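Local coordinates for E2A dna-binding protein (PDB 2WB0) that binds single-stranded DNA and, by forming multimers, unwinds the template without ATP during the elongation phase of adenoviral strand-displacement replication, at residues C102-E108 against Q193-K197; A163-D169 against K180-F186; Q198-F202 against S262-S266; P233-L239 against K334-V340. All blocks are in the same frame, centred on the assembly; numbering follows the deposited sequence.

Contact 1: residues C102-E108 against Q193-K197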
loop_
_atom_site.group_PDB
_atom_site.type_symbol
_atom_site.label_atom_id
_atom_site.label_comp_id
_atom_site.label_asym_id
_atom_site.label_seq_id
_atom_site.Cartn_x
_atom_site.Cartn_y
_atom_site.Cartn_z
ATOM N N CYS A 102 6.412 11.312 -9.210
ATOM C CA CYS A 102 7.709 11.167 -8.530
ATOM C C CYS A 102 8.792 10.571 -9.434
ATOM O O CYS A 102 9.973 10.484 -9.040
ATOM C CB CYS A 102 7.569 10.305 -7.262
ATOM S SG CYS A 102 6.765 11.165 -5.886
ATOM N N ALA A 103 8.424 10.183 -10.641
ATOM C CA ALA A 103 9.469 9.742 -11.583
ATOM C C ALA A 103 9.508 10.581 -12.842
ATOM O O ALA A 103 9.987 10.078 -13.857
ATOM C CB ALA A 103 9.274 8.298 -12.020
ATOM N N GLU A 104 9.010 11.799 -12.821
ATOM C CA GLU A 104 8.878 12.632 -14.062
ATOM C C GLU A 104 10.066 13.610 -14.165
ATOM O O GLU A 104 10.553 13.927 -15.270
ATOM C CB GLU A 104 7.606 13.444 -13.956
ATOM C CG GLU A 104 6.847 13.865 -15.204
ATOM C CD GLU A 104 5.378 14.237 -14.854
ATOM O OE1 GLU A 104 4.418 13.690 -15.474
ATOM O OE2 GLU A 104 5.165 15.049 -13.924
ATOM N N ILE A 105 10.465 14.142 -13.036
ATOM C CA ILE A 105 11.501 15.145 -13.004
ATOM C C ILE A 105 12.671 14.636 -12.176
ATOM O O ILE A 105 12.545 14.296 -10.993
ATOM C CB ILE A 105 10.984 16.480 -12.363
ATOM C CG1 ILE A 105 9.619 16.910 -12.952
ATOM C CG2 ILE A 105 12.115 17.530 -12.268
ATOM C CD1 ILE A 105 9.556 18.266 -13.546
ATOM N N GLU A 106 13.839 14.670 -12.793
ATOM C CA GLU A 106 15.057 14.212 -12.111
ATOM C C GLU A 106 15.308 14.877 -10.754
ATOM O O GLU A 106 15.303 16.107 -10.634
ATOM C CB GLU A 106 16.263 14.281 -13.080
ATOM C CG GLU A 106 17.400 13.369 -12.658
ATOM C CD GLU A 106 17.049 11.833 -12.741
ATOM O OE1 GLU A 106 17.709 11.091 -11.970
ATOM O OE2 GLU A 106 16.155 11.363 -13.542
ATOM N N GLY A 107 15.463 14.046 -9.710
ATOM C CA GLY A 107 15.736 14.504 -8.366
ATOM C C GLY A 107 14.523 15.030 -7.645
ATOM O O GLY A 107 14.608 15.416 -6.466
ATOM N N GLU A 108 13.378 15.092 -8.325
ATOM C CA GLU A 108 12.215 15.719 -7.698
ATOM C C GLU A 108 11.202 14.684 -7.191
ATOM O O GLU A 108 10.749 13.836 -7.991
ATOM C CB GLU A 108 11.553 16.680 -8.684
ATOM C CG GLU A 108 10.396 17.523 -8.075
ATOM C CD GLU A 108 9.835 18.443 -9.120
ATOM O OE1 GLU A 108 10.610 19.338 -9.512
ATOM O OE2 GLU A 108 8.668 18.230 -9.557
ATOM N N GLN A 193 13.428 8.107 -5.242
ATOM C CA GLN A 193 13.105 8.241 -6.641
ATOM C C GLN A 193 13.413 6.939 -7.386
ATOM O O GLN A 193 12.668 6.538 -8.246
ATOM C CB GLN A 193 13.770 9.424 -7.329
ATOM C CG GLN A 193 13.214 9.547 -8.821
ATOM C CD GLN A 193 13.424 10.949 -9.430
ATOM O OE1 GLN A 193 12.456 11.742 -9.630
ATOM N NE2 GLN A 193 14.689 11.257 -9.742
ATOM N N VAL A 194 14.493 6.274 -7.048
ATOM C CA VAL A 194 14.735 4.944 -7.677
ATOM C C VAL A 194 13.507 4.038 -7.544
ATOM O O VAL A 194 13.094 3.423 -8.513
ATOM C CB VAL A 194 15.959 4.275 -7.063
ATOM C CG1 VAL A 194 16.053 2.813 -7.561
ATOM C CG2 VAL A 194 17.221 5.007 -7.478
ATOM N N ALA A 195 12.897 3.959 -6.347
ATOM C CA ALA A 195 11.711 3.075 -6.125
ATOM C C ALA A 195 10.455 3.479 -6.920
ATOM O O ALA A 195 9.633 2.613 -7.364
ATOM C CB ALA A 195 11.376 3.055 -4.602
ATOM N N PHE A 196 10.249 4.780 -7.072
ATOM C CA PHE A 196 9.183 5.214 -7.974
ATOM C C PHE A 196 9.486 4.915 -9.451
ATOM O O PHE A 196 8.585 4.574 -10.205
ATOM C CB PHE A 196 8.818 6.692 -7.777
ATOM C CG PHE A 196 7.993 6.968 -6.478
ATOM C CD1 PHE A 196 6.610 6.902 -6.473
ATOM C CD2 PHE A 196 8.639 7.315 -5.321
ATOM C CE1 PHE A 196 5.870 7.181 -5.340
ATOM C CE2 PHE A 196 7.899 7.584 -4.125
ATOM C CZ PHE A 196 6.488 7.507 -4.174
ATOM N N LYS A 197 10.751 5.039 -9.848
ATOM C CA LYS A 197 11.099 4.677 -11.235
ATOM C C LYS A 197 10.863 3.194 -11.458
ATOM O O LYS A 197 10.482 2.769 -12.566
ATOM C CB LYS A 197 12.577 5.008 -11.521
ATOM C CG LYS A 197 12.759 6.526 -11.841
ATOM C CD LYS A 197 14.254 6.846 -12.135
ATOM C CE LYS A 197 14.433 8.186 -12.860
ATOM N NZ LYS A 197 15.810 8.717 -12.625
#
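C102 lies over one face of the F196 ring, and this contact is the apolar centre of the packing between the loop 102-108 and the helical segment 193-197. CB of C102 stands 3.6 Å from the centroid of the F196 ring in a CH-pi contact, offset toward the rim. With SG anti to the carbonyl carbon (chi1 -74°), the sulfur of C102 continues across the same ring, 4.0 Å from its centroid and only 8° off the normal, a Cys sulfur-aromatic contact. CB of A103 adds a contact with CG of K197 at 3.9 Å.

The ionic part lies at the solvent-exposed side of the loop. The side chain of E106 starts out pointing away from the helix, but its bend at chi2 (66°) brings the carboxylate back, while K197 runs extended to meet it at about a right angle. NZ of K197 is 2.8 Å from OE2 of E106, on the syn lone pair, and a weaker bond joins the same NZ to OE1.

Between these two parts the extended side chain of the buried Q193 ends at the type II turn I105-E108, among the backbone polar groups of the loop; the turn is closed by a bond from E108 N to I105 O. The loop is therefore held to helix 189-206 by sulfur and carbon against an aromatic face at its buried end and by a two-pronged salt bridge at its exposed end, where solvent would probably weaken the charge attraction.

Contact 2: residues A163-D169 against K180-F186. With ZN (zinc ion), chain B.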
loop_
_atom_site.group_PDB
_atom_site.type_symbol
_atom_site.label_atom_id
_atom_site.label_comp_id
_atom_site.label_asym_id
_atom_site.label_seq_id
_atom_site.Cartn_x
_atom_site.Cartn_y
_atom_site.Cartn_z
ATOM N N ALA A 163 17.527 14.278 2.347
ATOM C CA ALA A 163 16.158 13.969 2.807
ATOM C C ALA A 163 15.115 14.918 2.207
ATOM O O ALA A 163 15.459 15.973 1.648
ATOM C CB ALA A 163 16.090 13.993 4.346
ATOM N N ARG A 164 13.841 14.491 2.228
ATOM C CA ARG A 164 12.756 15.234 1.579
ATOM C C ARG A 164 11.618 15.155 2.543
ATOM O O ARG A 164 11.303 14.060 3.039
ATOM C CB ARG A 164 12.292 14.511 0.280
ATOM C CG ARG A 164 13.464 14.304 -0.656
ATOM C CD ARG A 164 13.712 15.655 -1.416
ATOM N NE ARG A 164 14.354 15.336 -2.702
ATOM C CZ ARG A 164 15.627 15.035 -2.757
ATOM N NH1 ARG A 164 16.268 15.055 -1.618
ATOM N NH2 ARG A 164 16.262 14.733 -3.897
ATOM N N CYS A 165 10.965 16.275 2.761
ATOM C CA CYS A 165 9.770 16.368 3.597
ATOM C C CYS A 165 8.544 16.947 2.828
ATOM O O CYS A 165 8.683 17.619 1.781
ATOM C CB CYS A 165 10.098 17.231 4.846
ATOM S SG CYS A 165 10.303 19.030 4.491
ATOM N N CYS A 166 7.347 16.680 3.344
ATOM C CA CYS A 166 6.099 17.311 2.854
ATOM C C CYS A 166 6.305 18.844 3.004
ATOM O O CYS A 166 6.935 19.253 3.963
ATOM C CB CYS A 166 4.974 16.870 3.768
ATOM S SG CYS A 166 3.458 17.786 3.480
ATOM N N VAL A 167 5.831 19.695 2.074
ATOM C CA VAL A 167 6.149 21.151 2.253
ATOM C C VAL A 167 5.598 21.722 3.569
ATOM O O VAL A 167 6.186 22.653 4.168
ATOM C CB VAL A 167 5.715 21.993 1.029
ATOM C CG1 VAL A 167 4.188 21.962 0.871
ATOM C CG2 VAL A 167 6.268 23.387 1.165
ATOM N N HIS A 168 4.513 21.124 4.064
ATOM C CA HIS A 168 3.875 21.601 5.290
ATOM C C HIS A 168 4.703 21.284 6.514
ATOM O O HIS A 168 4.456 21.855 7.582
ATOM C CB HIS A 168 2.503 20.987 5.398
ATOM C CG HIS A 168 1.628 21.343 4.233
ATOM N ND1 HIS A 168 0.841 22.474 4.219
ATOM C CD2 HIS A 168 1.425 20.721 3.048
ATOM C CE1 HIS A 168 0.190 22.537 3.068
ATOM N NE2 HIS A 168 0.522 21.484 2.340
ATOM N N ASP A 169 5.724 20.471 6.329
ATOM C CA ASP A 169 6.713 20.194 7.375
ATOM C C ASP A 169 7.994 20.955 7.234
ATOM O O ASP A 169 8.950 20.645 7.951
ATOM C CB ASP A 169 6.973 18.671 7.428
ATOM C CG ASP A 169 5.682 17.869 7.763
ATOM O OD1 ASP A 169 4.793 18.430 8.492
ATOM O OD2 ASP A 169 5.541 16.707 7.295
ATOM N N LYS A 180 -0.476 19.602 9.631
ATOM C CA LYS A 180 -0.941 19.710 8.241
ATOM C C LYS A 180 -0.199 18.757 7.315
ATOM O O LYS A 180 -0.407 18.797 6.089
ATOM C CB LYS A 180 -0.738 21.128 7.739
ATOM C CG LYS A 180 -1.716 22.148 8.433
ATOM C CD LYS A 180 -1.413 23.554 7.943
ATOM C CE LYS A 180 -2.352 24.608 8.622
ATOM N NZ LYS A 180 -3.770 24.115 8.553
ATOM N N SER A 181 0.667 17.926 7.880
ATOM C CA SER A 181 1.465 16.981 7.074
ATOM C C SER A 181 0.597 15.915 6.441
ATOM O O SER A 181 -0.488 15.627 6.946
ATOM C CB SER A 181 2.449 16.236 7.967
ATOM O OG SER A 181 3.313 15.434 7.168
ATOM N N CYS A 182 1.082 15.326 5.323
ATOM C CA CYS A 182 0.514 14.091 4.769
ATOM C C CYS A 182 1.238 12.873 5.349
ATOM O O CYS A 182 0.803 11.742 5.114
ATOM C CB CYS A 182 0.602 14.061 3.205
ATOM S SG CYS A 182 2.295 14.201 2.630
ATOM N N GLY A 183 2.311 13.104 6.121
ATOM C CA GLY A 183 3.056 12.045 6.811
ATOM C C GLY A 183 4.164 11.408 5.958
ATOM O O GLY A 183 4.804 10.458 6.376
ATOM N N MET A 184 4.351 11.887 4.733
ATOM C CA MET A 184 5.388 11.351 3.861
ATOM C C MET A 184 6.715 12.064 4.159
ATOM O O MET A 184 6.769 13.303 4.319
ATOM C CB MET A 184 4.978 11.604 2.410
ATOM C CG MET A 184 5.738 10.778 1.427
ATOM S SD MET A 184 4.861 10.594 -0.159
ATOM C CE MET A 184 3.295 10.190 0.274
ATOM N N PHE A 185 7.781 11.282 4.215
ATOM C CA PHE A 185 9.152 11.755 4.473
ATOM C C PHE A 185 10.109 10.702 3.937
ATOM O O PHE A 185 9.894 9.470 4.151
ATOM C CB PHE A 185 9.399 11.933 5.974
ATOM C CG PHE A 185 10.806 12.271 6.286
ATOM C CD1 PHE A 185 11.259 13.580 6.102
ATOM C CD2 PHE A 185 11.728 11.259 6.633
ATOM C CE1 PHE A 185 12.597 13.934 6.361
ATOM C CE2 PHE A 185 13.076 11.624 6.923
ATOM C CZ PHE A 185 13.487 12.935 6.771
ATOM N N PHE A 186 11.136 11.139 3.233
ATOM C CA PHE A 186 12.187 10.234 2.776
ATOM C C PHE A 186 13.528 10.651 3.353
ATOM O O PHE A 186 13.958 11.796 3.193
ATOM C CB PHE A 186 12.206 10.193 1.242
ATOM C CG PHE A 186 10.885 9.788 0.643
ATOM C CD1 PHE A 186 10.372 8.493 0.880
ATOM C CD2 PHE A 186 10.178 10.654 -0.177
ATOM C CE1 PHE A 186 9.165 8.072 0.328
ATOM C CE2 PHE A 186 8.942 10.262 -0.737
ATOM C CZ PHE A 186 8.413 9.001 -0.464
HETATM ZN ZN ZN B . 2.390 16.426 1.894
HETATM O O HOH W 1 7.505 15.395 5.893
#
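A structural zinc site brings the segments 163-169 and 180-186 together: SG of C166 and SG of C182 each bind the zinc ion at 2.4 Å, and C111 and H113 complete its four ligands. C166 reaches the metal by turning its SG anti to the backbone N (chi1 170°), toward the segment that carries C182. The thiolate of C166 also accepts a hydrogen bond from H168 N, which would probably temper its negative charge.

Beside the metal, OG of S181 donates to the syn lone pair of D169 OD2 over 2.6 Å and accepts from G183 N to form an ST turn. The second oxygen of D169 is held by S178 N, so both ends of this buried carboxylate are fixed. A water beside the same carboxylate joins the segments: it accepts from C166 N and donates to D169 OD2, which thereby receives two bonds, and, at 2.7 Å, to M184 O.

Beyond the site the two segments pair antiparallel, the short, weakly bonded strand 185-186 lying outermost, within this chain, beside the central strand 158-165 of a three-stranded sheet. R164 and F186 are a hydrogen-bonded pair, with R164 N to F186 O and F186 N to R164 O both 2.9 Å. On one face of the sheet, CB of C165 meets the edge of the F185 ring near its plane, and A163 CB reaches CZ of F185 at 3.7 Å. On the other face, CB of R164 approaches the edge of the F186 ring, which packs on F196 and A192 of helix 189-206.

Contact 3: residues Q198-F202 against S262-S266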
loop_
_atom_site.group_PDB
_atom_site.type_symbol
_atom_site.label_atom_id
_atom_site.label_comp_id
_atom_site.label_asym_id
_atom_site.label_seq_id
_atom_site.Cartn_x
_atom_site.Cartn_y
_atom_site.Cartn_z
ATOM N N GLN A 198 11.158 2.408 -10.416
ATOM C CA GLN A 198 11.016 0.945 -10.455
ATOM C C GLN A 198 9.559 0.577 -10.673
ATOM O O GLN A 198 9.282 -0.261 -11.525
ATOM C CB GLN A 198 11.537 0.300 -9.146
ATOM C CG GLN A 198 11.658 -1.284 -9.170
ATOM C CD GLN A 198 10.343 -2.020 -9.142
ATOM O OE1 GLN A 198 10.247 -3.181 -9.638
ATOM N NE2 GLN A 198 9.321 -1.416 -8.476
ATOM N N ILE A 199 8.625 1.201 -9.940
ATOM C CA ILE A 199 7.222 0.764 -10.092
ATOM C C ILE A 199 6.686 1.182 -11.473
ATOM O O ILE A 199 5.971 0.409 -12.137
ATOM C CB ILE A 199 6.294 1.238 -8.902
ATOM C CG1 ILE A 199 4.929 0.525 -9.026
ATOM C CG2 ILE A 199 6.118 2.756 -8.873
ATOM C CD1 ILE A 199 5.060 -1.051 -8.929
ATOM N N LYS A 200 7.052 2.381 -11.894
ATOM C CA LYS A 200 6.654 2.873 -13.202
ATOM C C LYS A 200 7.196 1.961 -14.321
ATOM O O LYS A 200 6.435 1.525 -15.184
ATOM C CB LYS A 200 7.048 4.309 -13.370
ATOM C CG LYS A 200 6.795 4.833 -14.798
ATOM C CD LYS A 200 7.073 6.363 -14.810
ATOM C CE LYS A 200 7.429 6.817 -16.230
ATOM N NZ LYS A 200 8.070 8.204 -16.257
ATOM N N ALA A 201 8.436 1.512 -14.214
ATOM C CA ALA A 201 8.969 0.555 -15.195
ATOM C C ALA A 201 8.324 -0.833 -15.138
ATOM O O ALA A 201 8.214 -1.563 -16.147
ATOM C CB ALA A 201 10.566 0.411 -15.032
ATOM N N PHE A 202 7.994 -1.271 -13.932
ATOM C CA PHE A 202 7.376 -2.561 -13.749
ATOM C C PHE A 202 6.013 -2.533 -14.455
ATOM O O PHE A 202 5.627 -3.478 -15.163
ATOM C CB PHE A 202 7.228 -2.778 -12.213
ATOM C CG PHE A 202 6.774 -4.135 -11.821
ATOM C CD1 PHE A 202 7.683 -5.204 -11.766
ATOM C CD2 PHE A 202 5.464 -4.359 -11.436
ATOM C CE1 PHE A 202 7.297 -6.420 -11.442
ATOM C CE2 PHE A 202 5.047 -5.633 -11.074
ATOM C CZ PHE A 202 5.962 -6.664 -11.057
ATOM N N SER A 262 9.967 -7.007 -16.597
ATOM C CA SER A 262 9.531 -6.844 -15.164
ATOM C C SER A 262 10.713 -6.873 -14.291
ATOM O O SER A 262 10.846 -6.058 -13.314
ATOM C CB SER A 262 8.770 -8.109 -14.672
ATOM O OG SER A 262 7.537 -7.979 -15.172
ATOM N N VAL A 263 11.527 -7.893 -14.552
ATOM C CA VAL A 263 12.732 -8.110 -13.765
ATOM C C VAL A 263 13.737 -6.987 -13.996
ATOM O O VAL A 263 14.364 -6.466 -13.040
ATOM C CB VAL A 263 13.334 -9.529 -14.019
ATOM C CG1 VAL A 263 14.580 -9.689 -13.182
ATOM C CG2 VAL A 263 12.285 -10.606 -13.683
ATOM N N LEU A 264 13.875 -6.565 -15.248
ATOM C CA LEU A 264 14.811 -5.498 -15.592
ATOM C C LEU A 264 14.426 -4.175 -14.902
ATOM O O LEU A 264 15.297 -3.290 -14.591
ATOM C CB LEU A 264 14.816 -5.287 -17.119
ATOM C CG LEU A 264 15.914 -5.891 -18.028
ATOM C CD1 LEU A 264 17.109 -6.603 -17.436
ATOM C CD2 LEU A 264 15.354 -6.541 -19.276
ATOM N N ALA A 265 13.127 -3.991 -14.683
ATOM C CA ALA A 265 12.723 -2.784 -13.920
ATOM C C ALA A 265 13.464 -2.682 -12.599
ATOM O O ALA A 265 13.943 -1.577 -12.227
ATOM C CB ALA A 265 11.177 -2.766 -13.672
ATOM N N SER A 266 13.602 -3.817 -11.894
ATOM C CA SER A 266 14.349 -3.857 -10.636
ATOM C C SER A 266 15.852 -3.782 -10.857
ATOM O O SER A 266 16.582 -3.177 -10.052
ATOM C CB SER A 266 13.998 -5.093 -9.792
ATOM O OG SER A 266 12.600 -5.025 -9.400
#
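A201 and A265 meet methyl to methyl, CB to CB at 3.5 Å, where two nearly antiparallel helices run side by side. The segment axes are 8.2 Å apart at their closest and make an angle of 165° between their N-to-C directions. Such a close approach goes with the small residues at the interface: CB of A265 reaches in far enough to touch the backbone of the partner helix, lying 3.5 Å from F202 N and 3.8 Å from Q198 O. F202 N is hydrogen-bonded to Q198 O within helix 189-206, so the methyl rests on a backbone N-H and carbonyl that already pair with each other.

The aromatic contact lies on one flank. With CG anti to the backbone N (chi1 -172°), F202 sends its ring along the side of the second helix and presents an edge to S262: CD1 of F202 is 3.6 Å from S262 O, near the ring plane, and CE1 of F202 touches CB of S262 at 3.9 Å.

The polar contact pairs Q198 with S266. Q198 leaves its helix with CG anti to N and then bends at chi2 (-72°), which carries OE1 to 3.0 Å from OG of S266; the serine proton may be shared with another acceptor.

Other elements of the fold surround this pair of helices. Q198 and S266 both pack on L272 of strand 271-276, while Q198 and F202 lie against P301 at the start of helix 300-315.

Contact 4: residues P233-L239 against K334-V340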
loop_
_atom_site.group_PDB
_atom_site.type_symbol
_atom_site.label_atom_id
_atom_site.label_comp_id
_atom_site.label_asym_id
_atom_site.label_seq_id
_atom_site.Cartn_x
_atom_site.Cartn_y
_atom_site.Cartn_z
ATOM N N PRO A 233 -10.366 6.156 16.546
ATOM C CA PRO A 233 -9.393 7.148 16.046
ATOM C C PRO A 233 -8.033 6.872 16.640
ATOM O O PRO A 233 -7.946 6.446 17.795
ATOM C CB PRO A 233 -9.900 8.478 16.642
ATOM C CG PRO A 233 -11.363 8.259 16.898
ATOM C CD PRO A 233 -11.548 6.808 17.171
ATOM N N PHE A 234 -6.978 7.124 15.869
ATOM C CA PHE A 234 -5.624 7.019 16.397
ATOM C C PHE A 234 -4.786 8.172 15.866
ATOM O O PHE A 234 -5.125 8.824 14.878
ATOM C CB PHE A 234 -4.970 5.663 16.065
ATOM C CG PHE A 234 -5.034 5.289 14.583
ATOM C CD1 PHE A 234 -4.066 5.778 13.687
ATOM C CD2 PHE A 234 -5.999 4.401 14.110
ATOM C CE1 PHE A 234 -4.088 5.448 12.291
ATOM C CE2 PHE A 234 -6.048 4.058 12.703
ATOM C CZ PHE A 234 -5.043 4.550 11.801
ATOM N N LEU A 235 -3.679 8.430 16.542
ATOM C CA LEU A 235 -2.915 9.624 16.197
ATOM C C LEU A 235 -1.837 9.254 15.188
ATOM O O LEU A 235 -1.646 8.078 14.883
ATOM C CB LEU A 235 -2.272 10.150 17.478
ATOM C CG LEU A 235 -2.944 11.226 18.356
ATOM C CD1 LEU A 235 -4.281 11.756 17.866
ATOM C CD2 LEU A 235 -3.012 10.717 19.715
ATOM N N GLY A 236 -1.112 10.238 14.670
ATOM C CA GLY A 236 -0.019 9.950 13.704
ATOM C C GLY A 236 -0.530 9.808 12.283
ATOM O O GLY A 236 -1.552 10.428 11.879
ATOM N N ARG A 237 0.156 8.973 11.517
ATOM C CA ARG A 237 -0.119 8.938 10.067
ATOM C C ARG A 237 -1.437 8.170 9.862
ATOM O O ARG A 237 -1.704 7.286 10.636
ATOM C CB ARG A 237 1.049 8.217 9.397
ATOM C CG ARG A 237 0.908 8.065 7.847
ATOM C CD ARG A 237 2.143 7.309 7.273
ATOM N NE ARG A 237 3.399 8.026 7.525
ATOM C CZ ARG A 237 4.293 7.829 8.521
ATOM N NH1 ARG A 237 4.146 6.905 9.480
ATOM N NH2 ARG A 237 5.389 8.609 8.558
ATOM N N GLN A 238 -2.225 8.530 8.843
ATOM C CA GLN A 238 -3.595 8.006 8.625
ATOM C C GLN A 238 -3.714 7.113 7.400
ATOM O O GLN A 238 -4.818 6.729 6.979
ATOM C CB GLN A 238 -4.542 9.190 8.500
ATOM C CG GLN A 238 -4.529 10.054 9.809
ATOM C CD GLN A 238 -4.985 9.294 10.997
ATOM O OE1 GLN A 238 -6.111 8.801 11.011
ATOM N NE2 GLN A 238 -4.133 9.162 12.002
ATOM N N LEU A 239 -2.582 6.747 6.809
ATOM C CA LEU A 239 -2.561 5.752 5.760
ATOM C C LEU A 239 -1.272 4.997 5.866
ATOM O O LEU A 239 -0.311 5.458 6.451
ATOM C CB LEU A 239 -2.589 6.386 4.313
ATOM C CG LEU A 239 -3.613 7.500 4.077
ATOM C CD1 LEU A 239 -3.126 8.627 3.126
ATOM C CD2 LEU A 239 -4.878 6.771 3.523
ATOM N N LYS A 334 -9.106 14.134 5.647
ATOM C CA LYS A 334 -9.160 12.858 6.331
ATOM C C LYS A 334 -7.804 12.142 6.324
ATOM O O LYS A 334 -7.573 11.302 7.191
ATOM C CB LYS A 334 -10.254 11.878 5.820
ATOM C CG LYS A 334 -10.228 11.560 4.350
ATOM C CD LYS A 334 -11.030 10.277 3.995
ATOM C CE LYS A 334 -11.533 10.306 2.493
ATOM N NZ LYS A 334 -12.503 9.202 2.084
ATOM N N HIS A 335 -6.922 12.439 5.362
ATOM C CA HIS A 335 -5.646 11.723 5.348
ATOM C C HIS A 335 -4.572 12.517 6.090
ATOM O O HIS A 335 -3.417 12.083 6.190
ATOM C CB HIS A 335 -5.141 11.466 3.904
ATOM C CG HIS A 335 -6.147 10.766 3.027
ATOM N ND1 HIS A 335 -6.653 9.523 3.327
ATOM C CD2 HIS A 335 -6.763 11.162 1.888
ATOM C CE1 HIS A 335 -7.507 9.163 2.388
ATOM N NE2 HIS A 335 -7.575 10.136 1.491
ATOM N N GLN A 336 -4.931 13.693 6.570
ATOM C CA GLN A 336 -3.962 14.505 7.307
ATOM C C GLN A 336 -3.384 13.846 8.549
ATOM O O GLN A 336 -4.110 13.180 9.295
ATOM C CB GLN A 336 -4.663 15.801 7.720
ATOM C CG GLN A 336 -3.773 16.892 8.075
ATOM C CD GLN A 336 -4.557 18.196 8.032
ATOM O OE1 GLN A 336 -4.426 19.019 7.114
ATOM N NE2 GLN A 336 -5.405 18.359 9.012
ATOM N N TYR A 337 -2.080 14.006 8.760
ATOM C CA TYR A 337 -1.397 13.443 9.892
ATOM C C TYR A 337 -2.040 14.053 11.143
ATOM O O TYR A 337 -2.400 15.239 11.125
ATOM C CB TYR A 337 0.062 13.887 9.852
ATOM C CG TYR A 337 0.926 13.230 10.854
ATOM C CD1 TYR A 337 1.116 13.783 12.123
ATOM C CD2 TYR A 337 1.635 12.078 10.518
ATOM C CE1 TYR A 337 1.952 13.152 13.061
ATOM C CE2 TYR A 337 2.495 11.471 11.425
ATOM C CZ TYR A 337 2.617 12.002 12.701
ATOM O OH TYR A 337 3.468 11.398 13.557
ATOM N N ARG A 338 -2.217 13.211 12.171
ATOM C CA ARG A 338 -2.766 13.665 13.430
ATOM C C ARG A 338 -1.698 13.852 14.432
ATOM O O ARG A 338 -1.246 12.920 15.120
ATOM C CB ARG A 338 -3.886 12.754 13.958
ATOM C CG ARG A 338 -5.060 12.696 12.936
ATOM C CD ARG A 338 -6.266 11.852 13.466
ATOM N NE ARG A 338 -6.904 12.541 14.634
ATOM C CZ ARG A 338 -7.134 11.992 15.828
ATOM N NH1 ARG A 338 -6.823 10.717 16.098
ATOM N NH2 ARG A 338 -7.662 12.749 16.771
ATOM N N ASN A 339 -1.353 15.121 14.579
ATOM C CA ASN A 339 -0.172 15.438 15.337
ATOM C C ASN A 339 -0.565 15.723 16.789
ATOM O O ASN A 339 -1.606 16.282 17.025
ATOM C CB ASN A 339 0.497 16.714 14.766
ATOM C CG ASN A 339 1.802 16.962 15.438
ATOM O OD1 ASN A 339 2.601 16.023 15.587
ATOM N ND2 ASN A 339 2.006 18.175 15.944
ATOM N N VAL A 340 0.273 15.353 17.739
ATOM C CA VAL A 340 0.103 15.905 19.063
ATOM C C VAL A 340 1.472 16.509 19.450
ATOM O O VAL A 340 2.471 15.882 19.263
ATOM C CB VAL A 340 -0.596 14.892 20.073
ATOM C CG1 VAL A 340 0.109 13.557 20.106
ATOM C CG2 VAL A 340 -0.726 15.561 21.499
HETATM O O HOH W 2 -1.296 10.803 7.188
HETATM O O HOH W 3 -6.698 8.065 5.610
HETATM O O HOH W 4 -8.476 8.857 8.804
#
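G236 and R338 form an isolated antiparallel bridge, a hydrogen-bonded pair in which G236 N donates to R338 O at 2.7 Å and R338 N returns a nearly straight bond, 178° at the hydrogen, to G236 O. This single beta bridge joins the loop before strand 242-246 to the chain after helix 300-315, which leaves a short 3-10 turn at 334-335. F234 lies close to C225, a ligand of the second zinc ion, so the bridge fixes the tail beside that site.

G236 lies over one face of the Y337 ring, its CA 3.8 Å from the centroid in a CH-pi contact. The same tyrosine stacks on F177. The guanidinium of R237 is hydrogen-bonded to C278 O and G183 O.

R338 carries the largest share of the contact on its side. Its chain bends at chi3 (67°) and brings NH1 to F234 O for a weak bond of 2.8 Å near the guanidinium plane, while CD1 of L235 sits over one face of the group, 3.3 Å from NH1. The aliphatic part of R338 runs past the amide of Q238, whose plane is almost perpendicular to the guanidinium.

Folded back by its bend at chi2, Q238 ties its own loop together, NE2 donating to both F234 O and G236 O. At the other end CD2 of L239 packs obliquely against the H335 ring. Waters bridge Q238 N to H335 O, Q238 O to H335 ND1, and Q238 OE1 to K334 O. The carbonyl oxygen of G236 is gripped from opposite faces of its plane, by R338 N on one and by Q238 NE2, 2.9 Å away, on the other.

Overall arrangement
From the N terminus, the first segment reached is 102-108, whose loop contact 1 closes on helix 189-206. Contact 2 is nested inside that loop and joins the end of strand 158-165 to strand 185-186 at a zinc site; G107 O of contact 1 probably bonds to R164 of contact 2. The same helix then continues into contact 3, which closes a new loop on helix 261-268. Contact 4 opens within that loop and closes beyond it, so contacts 3 and 4 cross, about 31 Å apart between centres. Contact 4 also touches contact 2, with a probable bond from Y337 to S181, tying the chain's tail to the first zinc site.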